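Local coordinates for protein AgaA (Rhizobium radiobacter, PDB 6HLX) that binds the opine agropinic acid as the periplasmic solute-binding protein of an ABC transporter and probably delivers it for import into the bacterium, at residues V125-I128 with D129-L133. Numbering follows the deposited sequence.
Sequences VAMI and DYLAL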
ATOM      1  N   VAL A 125       3.473   9.858  17.086  1.00 21.00           N
ATOM      2  CA  VAL A 125       4.744   9.118  17.062  1.00 20.38           C
ATOM      3  C   VAL A 125       4.905   8.396  15.677  1.00 23.80           C
ATOM      4  O   VAL A 125       5.937   7.766  15.443  1.00 24.45           O
ATOM      5  CB  VAL A 125       4.819   8.091  18.227  1.00 24.33           C
ATOM      6  CG1 VAL A 125       4.793   8.803  19.584  1.00 24.82           C
ATOM      7  CG2 VAL A 125       3.695   7.049  18.120  1.00 23.90           C
ATOM      8  N   ALA A 126       3.872   8.453  14.803  1.00 20.52           N
ATOM      9  CA  ALA A 126       3.899   7.798  13.481  1.00 20.49           C
ATOM     10  C   ALA A 126       4.136   8.783  12.324  1.00 22.54           C
ATOM     11  O   ALA A 126       4.187   8.359  11.171  1.00 22.31           O
ATOM     12  CB  ALA A 126       2.598   7.053  13.255  1.00 21.87           C
ATOM     13  N   MET A 127       4.220  10.093  12.616  1.00 20.72           N
ATOM     14  CA  MET A 127       4.392  11.109  11.578  1.00 19.95           C
ATOM     15  C   MET A 127       5.623  10.847  10.716  1.00 22.39           C
ATOM     16  O   MET A 127       5.541  10.994   9.492  1.00 21.37           O
ATOM     17  CB  MET A 127       4.430  12.520  12.191  1.00 22.16           C
ATOM     18  CG  MET A 127       4.478  13.659  11.154  1.00 25.04           C
ATOM     19  SD  MET A 127       3.162  13.560   9.901  1.00 29.66           S
ATOM     20  CE  MET A 127       1.706  13.772  10.899  1.00 27.04           C
ATOM     21  N   ILE A 128       6.774  10.484  11.335  1.00 19.96           N
ATOM     22  CA  ILE A 128       7.977  10.214  10.520  1.00 19.30           C
ATOM     23  C   ILE A 128       7.706   9.057   9.532  1.00 22.43           C
ATOM     24  O   ILE A 128       8.059   9.139   8.343  1.00 21.45           O
ATOM     25  CB  ILE A 128       9.224   9.943  11.417  1.00 22.97           C
ATOM     26  CG1 ILE A 128       9.643  11.217  12.192  1.00 24.82           C
ATOM     27  CG2 ILE A 128      10.405   9.402  10.610  1.00 23.11           C
ATOM     28  CD1 ILE A 128      10.207  12.375  11.324  1.00 26.91           C
ATOM     29  N   ASP A 129       6.987   8.022  10.011  1.00 20.18           N
ATOM     30  CA  ASP A 129       6.640   6.883   9.133  1.00 18.90           C
ATOM     31  C   ASP A 129       5.727   7.321   7.979  1.00 21.04           C
ATOM     32  O   ASP A 129       5.956   6.914   6.828  1.00 20.03           O
ATOM     33  CB  ASP A 129       5.982   5.759   9.937  1.00 19.35           C
ATOM     34  CG  ASP A 129       6.940   5.124  10.930  1.00 25.98           C
ATOM     35  OD1 ASP A 129       7.647   4.186  10.546  1.00 26.49           O
ATOM     36  OD2 ASP A 129       6.976   5.569  12.088  1.00 25.99           O
ATOM     37  N   TYR A 130       4.728   8.180   8.252  1.00 19.59           N
ATOM     38  CA  TYR A 130       3.843   8.662   7.177  1.00 19.15           C
ATOM     39  C   TYR A 130       4.587   9.558   6.179  1.00 21.20           C
ATOM     40  O   TYR A 130       4.240   9.567   4.994  1.00 20.73           O
ATOM     41  CB  TYR A 130       2.559   9.309   7.712  1.00 21.26           C
ATOM     42  CG  TYR A 130       1.559   8.271   8.197  1.00 22.15           C
ATOM     43  CD1 TYR A 130       0.980   7.362   7.309  1.00 23.64           C
ATOM     44  CD2 TYR A 130       1.154   8.228   9.531  1.00 24.43           C
ATOM     45  CE1 TYR A 130       0.042   6.420   7.740  1.00 25.92           C
ATOM     46  CE2 TYR A 130       0.206   7.297   9.969  1.00 24.68           C
ATOM     47  CZ  TYR A 130      -0.333   6.387   9.071  1.00 30.33           C
ATOM     48  OH  TYR A 130      -1.259   5.451   9.476  1.00 33.18           O
ATOM     49  N   LEU A 131       5.681  10.212   6.625  1.00 19.61           N
ATOM     50  CA  LEU A 131       6.498  11.010   5.709  1.00 19.99           C
ATOM     51  C   LEU A 131       7.358  10.127   4.793  1.00 22.60           C
ATOM     52  O   LEU A 131       7.919  10.609   3.793  1.00 21.40           O
ATOM     53  CB  LEU A 131       7.345  12.046   6.482  1.00 19.91           C
ATOM     54  CG  LEU A 131       6.508  13.160   7.115  1.00 22.27           C
ATOM     55  CD1 LEU A 131       7.327  13.934   8.128  1.00 22.33           C
ATOM     56  CD2 LEU A 131       5.910  14.132   6.007  1.00 18.97           C
ATOM     57  N   ALA A 132       7.427   8.813   5.119  1.00 20.17           N
ATOM     58  CA  ALA A 132       8.150   7.842   4.292  1.00 20.17           C
ATOM     59  C   ALA A 132       7.211   7.241   3.236  1.00 21.18           C
ATOM     60  O   ALA A 132       7.660   6.434   2.436  1.00 20.00           O
ATOM     61  CB  ALA A 132       8.742   6.732   5.161  1.00 20.83           C
ATOM     62  N   LEU A 133       5.909   7.582   3.231  1.00 18.90           N
ATOM     63  CA  LEU A 133       5.026   6.994   2.206  1.00 18.62           C
ATOM     64  C   LEU A 133       5.534   7.321   0.805  1.00 21.05           C
ATOM     65  O   LEU A 133       5.971   8.452   0.579  1.00 20.11           O
ATOM     66  CB  LEU A 133       3.589   7.556   2.313  1.00 19.04           C
ATOM     67  CG  LEU A 133       2.735   7.063   3.474  1.00 23.22           C
ATOM     68  CD1 LEU A 133       1.573   8.001   3.665  1.00 24.84           C
ATOM     69  CD2 LEU A 133       2.211   5.626   3.228  1.00 23.57           C
TER
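Tyr130 lies alongside Ala126, the residue just before helix 127-131, four positions earlier. Tyr130 CB lies 3.9 Å from Ala126 O; CG is about as far from that oxygen, and Tyr130 CD2 comes closer to Ala126 O, at 3.5 Å, the oxygen lying obliquely to the ring. One atom further out, Tyr130 CE2 meets Ala126 CB at 4.1 Å. The ring reaches this place because CG is anti to the carbonyl carbon (chi1 -76°), leaning toward the N-terminal end of the helix. At the tip, OH is hydrogen-bonded to Asp387 O, while Ile383 also touches the side chain. Tyr130 N donates to Ala126 O at 3.0 Å, a fairly straight bond (158°). Leu131 N is shared between Met127 O at 3.0 Å and, weakly, Ile128 O. Met127 CG and Leu131 CD1 meet at 4.2 Å as their side chains cross. Asp129 CB lies 3.4 Å from Ala126 O, its carboxylate leaning back toward Ala126 and OD1 hydrogen-bonded to Tyr39 OH. Ile128 and Leu131 pack on Phe64 and Val37. These are i to i+4 contacts along a short helix whose C-terminal end tightens to i to i+3 bonds, laid against the five-stranded antiparallel sheet of a family 5 solute-binding protein.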